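Local coordinates for packaging protein UL32 (Human herpesvirus 8 type M, PDB 6XF9) that assembles into a zinc-binding pentameric ring required for herpesviral genome packaging and probably helps new capsids reach nuclear replication compartments, at residues D[138-142]-D[143-147]; D[203-206]-D[207-211]; D[419-422]-D[423-426]; D[443-446]-D[447-451]; D[455-459]-D[460-464]. All blocks are in the same frame, centred on the assembly; numbering follows the deposited sequence.

Contact 1 (D[138-142]-D[143-147]); sequences KTTAA and EKILG
The carboxylate of Glu-143 turns one face to the methyl of Ala-141, whose CB lies 3.2 Å from OE1 and 3.4 Å from CD of Glu-143, well out of the plane of the group. The Glu-143 chain folds back to reach it: CG is wedged between its own backbone N and carbonyl carbon (chi1 69°), and a second bend at chi2 swings the carboxylate over the preceding residues. Thr-140 meets Ile-145 at about a right angle, OG1 of Thr-140 standing 3.4 Å from CD1 of Ile-145. The backbone closes twice. Lys-144 N donates to Ala-141 O at 3.1 Å, and Ile-145 N donates to Ala-142 O, also at 3.1 Å. The residues also face another subunit, where Thr-140 packs on Asn-325 and Ile-145 on Arg-332 of that neighbouring copy. In its own chain Lys-138 forms a salt bridge with Asp-414. The two i to i+3 bonds are those of overlapping beta turns of type I character, which lead the loop following helix 124-133, and the zinc ligand Cys-136 within it, into helix 145-164.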
# COMPACT_ATOMS: atom_id res chain seq x y z
N LYS D 138 -8.11 -38.46 -17.74
CA LYS D 138 -6.65 -38.41 -17.83
C LYS D 138 -6.06 -39.30 -16.74
O LYS D 138 -6.59 -39.37 -15.63
CB LYS D 138 -6.15 -36.97 -17.67
CG LYS D 138 -6.20 -36.13 -18.95
CD LYS D 138 -5.81 -34.69 -18.64
CE LYS D 138 -4.30 -34.57 -18.44
NZ LYS D 138 -3.81 -33.16 -18.36
N THR D 139 -4.99 -40.02 -17.06
CA THR D 139 -4.31 -40.80 -16.04
C THR D 139 -3.37 -39.87 -15.29
O THR D 139 -2.45 -39.30 -15.88
CB THR D 139 -3.56 -41.98 -16.62
OG1 THR D 139 -2.44 -41.49 -17.34
CG2 THR D 139 -4.46 -42.72 -17.62
N THR D 140 -3.62 -39.69 -13.99
CA THR D 140 -2.87 -38.76 -13.16
C THR D 140 -2.28 -39.50 -11.97
O THR D 140 -2.92 -40.40 -11.41
CB THR D 140 -3.76 -37.59 -12.66
OG1 THR D 140 -4.77 -38.11 -11.78
CG2 THR D 140 -4.46 -36.86 -13.84
N ALA D 141 -1.06 -39.12 -11.58
CA ALA D 141 -0.43 -39.73 -10.43
C ALA D 141 -1.16 -39.32 -9.15
O ALA D 141 -1.68 -38.21 -9.04
CB ALA D 141 1.04 -39.33 -10.35
N ALA D 142 -1.18 -40.23 -8.18
CA ALA D 142 -1.93 -39.97 -6.96
C ALA D 142 -1.40 -38.72 -6.26
O ALA D 142 -2.17 -37.88 -5.80
CB ALA D 142 -1.87 -41.18 -6.04
N GLU D 143 -0.07 -38.57 -6.21
CA GLU D 143 0.54 -37.45 -5.50
C GLU D 143 0.22 -36.10 -6.11
O GLU D 143 0.58 -35.08 -5.52
CB GLU D 143 2.06 -37.66 -5.43
CG GLU D 143 2.76 -37.53 -6.78
CD GLU D 143 2.89 -38.88 -7.52
OE1 GLU D 143 3.67 -38.94 -8.51
OE2 GLU D 143 2.23 -39.89 -7.13
N LYS D 144 -0.40 -36.05 -7.26
CA LYS D 144 -0.73 -34.78 -7.87
C LYS D 144 -2.17 -34.38 -7.76
O LYS D 144 -2.56 -33.33 -8.21
CB LYS D 144 -0.43 -34.85 -9.35
CG LYS D 144 1.02 -34.98 -9.68
CD LYS D 144 1.18 -35.06 -11.18
CE LYS D 144 2.65 -35.17 -11.55
NZ LYS D 144 2.88 -35.28 -13.02
N ILE D 145 -2.96 -35.20 -7.12
CA ILE D 145 -4.40 -34.97 -7.10
C ILE D 145 -4.74 -33.73 -6.30
O ILE D 145 -5.55 -32.90 -6.74
CB ILE D 145 -5.16 -36.19 -6.57
CG1 ILE D 145 -5.30 -37.28 -7.63
CG2 ILE D 145 -6.56 -35.77 -6.14
CD1 ILE D 145 -6.08 -36.81 -8.87
N LEU D 146 -4.17 -33.58 -5.09
CA LEU D 146 -4.54 -32.43 -4.26
C LEU D 146 -4.35 -31.11 -5.02
O LEU D 146 -5.27 -30.29 -5.10
CB LEU D 146 -3.76 -32.42 -2.95
CG LEU D 146 -4.34 -33.23 -1.77
CD1 LEU D 146 -3.62 -32.90 -0.47
CD2 LEU D 146 -5.84 -33.06 -1.62
N GLY D 147 -3.17 -30.91 -5.59
CA GLY D 147 -2.94 -29.72 -6.41
C GLY D 147 -3.99 -29.53 -7.49
O GLY D 147 -4.42 -28.41 -7.76

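Contact 2 (D[203-206]-D[207-211]); sequences SGIP and ELARA
Ile-205 lays its CD1 against the methyl of Ala-209, 3.6 Å from CD1 to CB, and its CD1 also lies 3.9 Å from Arg-210 N. The arrangement is a helix N-terminus: Pro-206 occupies the N-cap position of helix 207-213, and Ile-205, just before it, folds back over the first turn. The isoleucine can do so because its CG1 sits between backbone N and carbonyl carbon (chi1 58°), with CD1 extended beyond it. The ring of Pro-206 adds a looser touch to the same methyl, CD standing 4.0 Å from CB of Ala-209. The buried Ala-209 methyl thus meets two apolar side chains. Arg-210 N donates to Pro-206 O at 2.8 Å, an i to i+4 helical bond.

Elsewhere in the chain, Ile-205 and Pro-206 both lean on Tyr-84, Leu-208 packs on helix 391-402, and Gly-204 O is hydrogen-bonded to Thr-411 OG1. On the exposed side, Glu-207 and Arg-210 form an i to i+3 salt bridge in which a single oxygen takes both contacts. NH2 of Arg-210 is modelled very close to OE2 of Glu-207, while NE of Arg-210 reaches the anti lone pair of OE2 at 2.7 Å, with that oxygen only 9° out of the guanidinium plane.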
# COMPACT_ATOMS: atom_id res chain seq x y z
N SER D 203 5.71 -31.48 -31.75
CA SER D 203 5.54 -31.74 -33.15
C SER D 203 4.18 -32.22 -33.53
O SER D 203 3.63 -31.75 -34.49
CB SER D 203 6.62 -32.67 -33.69
OG SER D 203 6.70 -33.88 -33.00
N GLY D 204 3.59 -33.13 -32.79
CA GLY D 204 2.30 -33.62 -33.17
C GLY D 204 1.71 -34.63 -32.25
O GLY D 204 2.19 -34.82 -31.19
N ILE D 205 0.64 -35.27 -32.70
CA ILE D 205 -0.03 -36.30 -31.93
C ILE D 205 0.88 -37.52 -31.76
O ILE D 205 1.86 -37.66 -32.50
CB ILE D 205 -1.37 -36.65 -32.58
CG1 ILE D 205 -1.19 -37.12 -34.01
CG2 ILE D 205 -2.28 -35.44 -32.60
CD1 ILE D 205 -2.51 -37.68 -34.53
N PRO D 206 0.59 -38.42 -30.81
CA PRO D 206 1.47 -39.57 -30.58
C PRO D 206 1.70 -40.40 -31.84
O PRO D 206 0.95 -40.32 -32.81
CB PRO D 206 0.70 -40.40 -29.54
CG PRO D 206 -0.18 -39.48 -28.88
CD PRO D 206 -0.55 -38.42 -29.87
N GLU D 207 2.71 -41.25 -31.86
CA GLU D 207 2.92 -42.10 -33.03
C GLU D 207 1.77 -43.04 -33.23
O GLU D 207 1.26 -43.12 -34.28
CB GLU D 207 4.17 -42.92 -32.91
CG GLU D 207 5.14 -42.71 -34.04
CD GLU D 207 4.89 -43.57 -35.25
OE1 GLU D 207 4.95 -44.78 -35.16
OE2 GLU D 207 4.68 -43.02 -36.32
N LEU D 208 1.30 -43.70 -32.21
CA LEU D 208 0.16 -44.59 -32.45
C LEU D 208 -0.98 -43.85 -33.12
O LEU D 208 -1.66 -44.42 -33.98
CB LEU D 208 -0.37 -45.19 -31.15
CG LEU D 208 0.34 -46.31 -30.43
CD1 LEU D 208 -0.25 -46.42 -29.07
CD2 LEU D 208 -0.03 -47.53 -31.21
N ALA D 209 -1.22 -42.60 -32.72
CA ALA D 209 -2.27 -41.83 -33.37
C ALA D 209 -1.86 -41.41 -34.77
O ALA D 209 -2.68 -41.41 -35.69
CB ALA D 209 -2.64 -40.62 -32.52
N ARG D 210 -0.58 -41.09 -34.98
CA ARG D 210 -0.13 -40.74 -36.32
C ARG D 210 -0.36 -41.90 -37.28
O ARG D 210 -0.89 -41.71 -38.38
CB ARG D 210 1.34 -40.37 -36.30
CG ARG D 210 1.75 -39.54 -37.49
CD ARG D 210 3.25 -39.54 -37.64
NE ARG D 210 3.73 -40.91 -37.69
CZ ARG D 210 3.51 -41.74 -38.71
NH1 ARG D 210 2.81 -41.33 -39.77
NH2 ARG D 210 3.97 -42.98 -38.68
N ALA D 211 0.06 -43.10 -36.87
CA ALA D 211 -0.12 -44.29 -37.68
C ALA D 211 -1.59 -44.53 -37.99
O ALA D 211 -1.94 -44.87 -39.12
CB ALA D 211 0.47 -45.50 -36.95

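Contact 3 (D[419-422]-D[423-426]); sequences QTLV and FLFK
Thr-420 O accepts the N-H of Leu-424 at 2.9 Å, and CD1 of Leu-424 crowds in beside the same oxygen at 3.3 Å. The two side chains then run on in the same direction, with CG2 of Thr-420 3.9 Å from CD1 of Leu-424; the Thr-420 hydroxyl turns back to Glu-416 O. One residue earlier, Gln-419 and Phe-423 also lie side by side. CG of Gln-419 meets the ring of Phe-423 at its edge, 3.9 Å from CE2, and the amide plane stands 76° from the ring plane. That amide is held at both ends, by Lys-155 at OE1 and by Val-133 O at NE2, while the ring of Phe-423 forms an edge-to-face pair with His-87. All these residues are buried in helix 416-430, with regular i to i+4 alpha-helical bonding, which begins beside the zinc ligand Cys-415 and is packed between helices 145-164, 371-379 and 435-451. Leu-421 and Leu-424, i to i+3, touch more loosely, 4.3 Å between their CD2 atoms. Lys-426 N donates almost straight to Val-422 O (178°). Its side chain, bent at chi2 and chi3, passes CG within 3.4 Å of Val-422 O before NZ reaches Asp-370 in a salt bridge and Gln-429 OE1 in a hydrogen bond.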
# COMPACT_ATOMS: atom_id res chain seq x y z
N GLN D 419 -5.02 -23.56 -18.74
CA GLN D 419 -6.45 -23.80 -18.87
C GLN D 419 -7.22 -23.03 -17.81
O GLN D 419 -8.24 -22.40 -18.09
CB GLN D 419 -6.78 -25.29 -18.81
CG GLN D 419 -8.23 -25.61 -19.21
CD GLN D 419 -8.81 -26.87 -18.53
OE1 GLN D 419 -8.33 -27.33 -17.48
NE2 GLN D 419 -9.85 -27.44 -19.13
N THR D 420 -6.75 -23.07 -16.56
CA THR D 420 -7.48 -22.41 -15.48
C THR D 420 -7.54 -20.90 -15.69
O THR D 420 -8.59 -20.28 -15.52
CB THR D 420 -6.88 -22.73 -14.12
OG1 THR D 420 -6.98 -24.14 -13.88
CG2 THR D 420 -7.61 -22.00 -13.03
N LEU D 421 -6.40 -20.29 -16.05
CA LEU D 421 -6.40 -18.86 -16.29
C LEU D 421 -7.31 -18.48 -17.44
O LEU D 421 -7.97 -17.44 -17.40
CB LEU D 421 -4.98 -18.36 -16.54
CG LEU D 421 -4.13 -18.38 -15.28
CD1 LEU D 421 -2.71 -18.11 -15.65
CD2 LEU D 421 -4.65 -17.35 -14.32
N VAL D 422 -7.41 -19.32 -18.46
CA VAL D 422 -8.30 -19.00 -19.56
C VAL D 422 -9.75 -18.95 -19.08
O VAL D 422 -10.52 -18.06 -19.47
CB VAL D 422 -8.11 -20.01 -20.70
CG1 VAL D 422 -9.21 -19.88 -21.73
CG2 VAL D 422 -6.74 -19.81 -21.33
N PHE D 423 -10.14 -19.88 -18.19
CA PHE D 423 -11.50 -19.88 -17.67
C PHE D 423 -11.75 -18.74 -16.69
O PHE D 423 -12.87 -18.24 -16.59
CB PHE D 423 -11.81 -21.21 -17.00
CG PHE D 423 -12.27 -22.22 -17.97
CD1 PHE D 423 -13.54 -22.14 -18.51
CD2 PHE D 423 -11.42 -23.20 -18.42
CE1 PHE D 423 -13.97 -23.04 -19.44
CE2 PHE D 423 -11.85 -24.11 -19.37
CZ PHE D 423 -13.13 -24.03 -19.88
N LEU D 424 -10.74 -18.37 -15.92
CA LEU D 424 -10.85 -17.18 -15.08
C LEU D 424 -11.11 -15.93 -15.92
O LEU D 424 -12.05 -15.18 -15.66
CB LEU D 424 -9.59 -17.06 -14.22
CG LEU D 424 -9.71 -17.76 -12.85
CD1 LEU D 424 -10.27 -19.18 -12.91
CD2 LEU D 424 -8.36 -17.80 -12.15
N PHE D 425 -10.34 -15.76 -17.00
CA PHE D 425 -10.50 -14.59 -17.87
C PHE D 425 -11.87 -14.56 -18.54
O PHE D 425 -12.58 -13.55 -18.49
CB PHE D 425 -9.38 -14.57 -18.91
CG PHE D 425 -9.49 -13.45 -19.91
CD1 PHE D 425 -8.99 -12.20 -19.63
CD2 PHE D 425 -10.07 -13.67 -21.14
CE1 PHE D 425 -9.08 -11.17 -20.55
CE2 PHE D 425 -10.16 -12.66 -22.08
CZ PHE D 425 -9.66 -11.40 -21.78
N LYS D 426 -12.28 -15.66 -19.17
CA LYS D 426 -13.63 -15.69 -19.73
C LYS D 426 -14.67 -15.37 -18.65
O LYS D 426 -15.77 -14.90 -18.96
CB LYS D 426 -13.91 -17.05 -20.38
CG LYS D 426 -13.04 -17.33 -21.59
CD LYS D 426 -12.99 -16.14 -22.54
CE LYS D 426 -14.13 -16.21 -23.53
NZ LYS D 426 -14.33 -14.94 -24.25

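Contact 4 (D[443-446]-D[447-451]); sequences RELT and AQLKR
Among the polar side chains, NE2 of Gln-448 donates to OE2 of Glu-444 at 2.9 Å, a bent bond (142° at the hydrogen) that arrives nearly in line with the C-O bond, while that oxygen lies somewhat out of the amide plane. The carboxylate and amide planes are 68° apart. With CG anti to the backbone N (chi1 -176°) and a bend at chi2, the Glu-444 chain carries its carboxylate up the helix to the residue one turn on. The other end of the same amide, OE1 of Gln-448, receives a weak bond from NH1 of Arg-451, so the three residues form a polar row along this side of the helix.

Carbon-to-carbon contacts follow the same i to i+4 spacing. CD1 of Leu-445 touches CG of Leu-449 at 3.8 Å, the two side chains set at a slant to each other. Thr-446 and Lys-450 run alongside each other, CG2 of Thr-446 being 3.7 Å from CE of Lys-450, while the threonine hydroxyl bonds back to Ile-442 O. The backbone keeps the i to i+4 bonds of an alpha-helix, among them Leu-449 N to Leu-445 O at 2.9 Å.

This is the end of helix 435-451, just before the zinc ligand His-452, whose ND1 is hydrogen-bonded to Gln-448 O. Glu-444, Leu-445 and Gln-448 face helix 416-430, and Leu-449 packs on Leu-454 and Leu-456 of the following loop.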
# COMPACT_ATOMS: atom_id res chain seq x y z
N ARG D 443 -3.09 -9.74 -15.32
CA ARG D 443 -1.63 -9.66 -15.28
C ARG D 443 -1.00 -11.05 -15.18
O ARG D 443 0.05 -11.30 -15.79
CB ARG D 443 -1.16 -8.68 -14.19
CG ARG D 443 -0.66 -9.19 -12.86
CD ARG D 443 -0.04 -8.03 -12.01
NE ARG D 443 -0.95 -6.88 -11.85
CZ ARG D 443 -0.77 -5.69 -12.42
NH1 ARG D 443 0.28 -5.46 -13.20
NH2 ARG D 443 -1.66 -4.71 -12.22
N GLU D 444 -1.59 -11.96 -14.41
CA GLU D 444 -1.04 -13.33 -14.39
C GLU D 444 -1.24 -14.03 -15.73
O GLU D 444 -0.39 -14.81 -16.17
CB GLU D 444 -1.66 -14.14 -13.26
CG GLU D 444 -1.10 -15.54 -13.09
CD GLU D 444 0.40 -15.57 -12.78
OE1 GLU D 444 0.92 -14.56 -12.26
OE2 GLU D 444 1.05 -16.63 -13.02
N LEU D 445 -2.38 -13.81 -16.38
CA LEU D 445 -2.63 -14.42 -17.67
C LEU D 445 -1.68 -13.90 -18.73
O LEU D 445 -1.25 -14.65 -19.61
CB LEU D 445 -4.07 -14.18 -18.08
CG LEU D 445 -4.43 -14.55 -19.51
CD1 LEU D 445 -4.10 -16.01 -19.81
CD2 LEU D 445 -5.90 -14.31 -19.66
N THR D 446 -1.38 -12.60 -18.71
CA THR D 446 -0.41 -12.09 -19.67
C THR D 446 0.96 -12.71 -19.46
O THR D 446 1.65 -13.05 -20.43
CB THR D 446 -0.33 -10.58 -19.57
OG1 THR D 446 -1.64 -10.04 -19.76
CG2 THR D 446 0.55 -10.05 -20.67
N ALA D 447 1.38 -12.85 -18.20
CA ALA D 447 2.68 -13.45 -17.91
C ALA D 447 2.75 -14.88 -18.43
O ALA D 447 3.73 -15.27 -19.06
CB ALA D 447 2.97 -13.42 -16.41
N GLN D 448 1.70 -15.67 -18.19
CA GLN D 448 1.72 -17.05 -18.66
C GLN D 448 1.64 -17.13 -20.17
O GLN D 448 2.33 -17.95 -20.79
CB GLN D 448 0.58 -17.82 -18.03
CG GLN D 448 0.62 -17.82 -16.54
CD GLN D 448 1.64 -18.78 -15.99
OE1 GLN D 448 2.36 -19.45 -16.74
NE2 GLN D 448 1.69 -18.87 -14.67
N LEU D 449 0.84 -16.28 -20.80
CA LEU D 449 0.79 -16.28 -22.26
C LEU D 449 2.18 -16.14 -22.86
O LEU D 449 2.51 -16.83 -23.83
CB LEU D 449 -0.13 -15.17 -22.77
CG LEU D 449 -1.59 -15.51 -22.63
CD1 LEU D 449 -2.40 -14.46 -23.32
CD2 LEU D 449 -1.80 -16.84 -23.28
N LYS D 450 3.01 -15.25 -22.31
CA LYS D 450 4.35 -15.06 -22.88
C LYS D 450 5.24 -16.25 -22.56
O LYS D 450 6.02 -16.71 -23.41
CB LYS D 450 4.98 -13.76 -22.35
CG LYS D 450 4.16 -12.53 -22.72
CD LYS D 450 4.80 -11.20 -22.30
CE LYS D 450 3.82 -10.01 -22.44
NZ LYS D 450 3.33 -9.75 -23.84
N ARG D 451 5.12 -16.77 -21.34
CA ARG D 451 5.90 -17.92 -20.90
C ARG D 451 5.60 -19.17 -21.73
O ARG D 451 6.45 -20.05 -21.85
CB ARG D 451 5.61 -18.15 -19.42
CG ARG D 451 6.53 -19.08 -18.75
CD ARG D 451 6.40 -18.94 -17.26
NE ARG D 451 6.83 -20.16 -16.61
CZ ARG D 451 5.97 -21.05 -16.12
NH1 ARG D 451 4.66 -20.80 -16.24
NH2 ARG D 451 6.41 -22.17 -15.53

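Contact 5 (D[455-459]-D[460-464]); sequences DLAHP and SQTSH
The backbone arrives extended through Ala-457 and His-458 and turns helical at Pro-459, where psi falls to -30° from 133° at His-458; Pro-459 is the first residue of helix 459-465. His-458 is the N-cap: its O accepts Thr-462 N at 3.0 Å, and Pro-459 O takes Ser-463 N at 2.7 Å. The imidazole completes the cap from the side-chain end. ND1 of His-458 accepts Ser-460 N at 3.2 Å, that nitrogen tilted out of the ring plane, and also shares a short hydrogen bond with Ser-460 OG at 2.6 Å, so two atoms of one serine hold the ring. Ser-460 OG reaches ND1 because it sits between its backbone N and carbonyl carbon (chi1 58°). Thr-462 OG1 adds a weak bond to His-458 O.

Asn-150 of another subunit accepts a hydrogen bond from His-458 N through OD1, which places the cap at a subunit interface; Ser-460 also packs on Thr-175 of that subunit. In its own chain the helix start rests against helices 416-430 and 435-451, and Thr-462 touches Cys-369. Pro-459 covers part of one face of the His-458 ring, with CD 3.7 Å above the plane and displaced toward the rim.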
# COMPACT_ATOMS: atom_id res chain seq x y z
N ASP D 455 1.14 -15.80 -28.76
CA ASP D 455 1.16 -14.40 -29.16
C ASP D 455 -0.28 -13.95 -29.32
O ASP D 455 -0.94 -14.26 -30.31
CB ASP D 455 1.92 -14.21 -30.46
CG ASP D 455 3.41 -14.22 -30.26
OD1 ASP D 455 3.83 -14.17 -29.08
OD2 ASP D 455 4.15 -14.31 -31.27
N LEU D 456 -0.76 -13.23 -28.33
CA LEU D 456 -2.09 -12.67 -28.41
C LEU D 456 -1.98 -11.18 -28.16
O LEU D 456 -0.98 -10.71 -27.63
CB LEU D 456 -3.03 -13.33 -27.40
CG LEU D 456 -3.05 -14.85 -27.48
CD1 LEU D 456 -4.01 -15.36 -26.46
CD2 LEU D 456 -3.42 -15.37 -28.84
N ALA D 457 -3.00 -10.43 -28.56
CA ALA D 457 -3.12 -9.07 -28.07
C ALA D 457 -3.24 -9.10 -26.55
O ALA D 457 -3.53 -10.14 -25.95
CB ALA D 457 -4.32 -8.37 -28.69
N HIS D 458 -3.02 -7.95 -25.94
CA HIS D 458 -3.00 -7.90 -24.49
C HIS D 458 -4.39 -8.18 -23.94
O HIS D 458 -5.37 -7.61 -24.44
CB HIS D 458 -2.50 -6.55 -24.02
CG HIS D 458 -2.14 -6.52 -22.57
ND1 HIS D 458 -3.06 -6.25 -21.58
CD2 HIS D 458 -0.98 -6.78 -21.94
CE1 HIS D 458 -2.47 -6.33 -20.40
NE2 HIS D 458 -1.21 -6.66 -20.59
N PRO D 459 -4.54 -9.04 -22.93
CA PRO D 459 -5.89 -9.39 -22.46
C PRO D 459 -6.73 -8.20 -22.04
O PRO D 459 -7.95 -8.25 -22.23
CB PRO D 459 -5.62 -10.32 -21.29
CG PRO D 459 -4.35 -10.97 -21.64
CD PRO D 459 -3.52 -9.95 -22.38
N SER D 460 -6.14 -7.12 -21.53
CA SER D 460 -6.95 -5.96 -21.18
C SER D 460 -7.56 -5.35 -22.42
O SER D 460 -8.74 -4.96 -22.41
CB SER D 460 -6.11 -4.92 -20.44
OG SER D 460 -5.00 -4.50 -21.22
N GLN D 461 -6.79 -5.26 -23.50
CA GLN D 461 -7.35 -4.84 -24.77
C GLN D 461 -8.47 -5.79 -25.19
O GLN D 461 -9.56 -5.34 -25.56
CB GLN D 461 -6.24 -4.77 -25.83
CG GLN D 461 -6.79 -4.74 -27.25
CD GLN D 461 -5.72 -4.75 -28.36
OE1 GLN D 461 -4.52 -4.85 -28.08
NE2 GLN D 461 -6.16 -4.67 -29.62
N THR D 462 -8.23 -7.10 -25.09
CA THR D 462 -9.26 -8.07 -25.49
C THR D 462 -10.50 -7.93 -24.64
O THR D 462 -11.62 -7.96 -25.17
CB THR D 462 -8.74 -9.50 -25.39
OG1 THR D 462 -7.58 -9.63 -26.22
CG2 THR D 462 -9.81 -10.49 -25.83
N SER D 463 -10.34 -7.80 -23.33
CA SER D 463 -11.52 -7.68 -22.48
C SER D 463 -12.30 -6.41 -22.77
O SER D 463 -13.53 -6.40 -22.69
CB SER D 463 -11.12 -7.68 -21.02
OG SER D 463 -12.29 -7.45 -20.26
N HIS D 464 -11.60 -5.32 -23.12
CA HIS D 464 -12.32 -4.11 -23.49
C HIS D 464 -13.10 -4.35 -24.78
O HIS D 464 -14.28 -3.99 -24.88
CB HIS D 464 -11.37 -2.91 -23.62
CG HIS D 464 -10.99 -2.28 -22.31
ND1 HIS D 464 -11.90 -1.68 -21.46
CD2 HIS D 464 -9.77 -2.07 -21.75
CE1 HIS D 464 -11.27 -1.20 -20.40
NE2 HIS D 464 -9.97 -1.41 -20.56

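In the fold
The five contacts follow one another along the chain, and each is local to a helix or its start. Contacts 3, 4 and 5 form one cluster: their centres are 11 to 13 Å apart, and helices 416-430, 435-451 and 459-465 touch one another there. Phe-425 and Leu-445 join contacts 3 and 4, Thr-446 and Pro-459 contacts 4 and 5, and Phe-425 and Pro-459 contacts 3 and 5. Contact 1, entering helix 145-164, is centred 21 Å from contact 3, whose helix packs against that same helix. Contact 2 stands apart, its centre at least 24 Å from that of any other contact. Contacts 1 and 5 both adjoin other subunits, consistent with a part in the pentameric ring.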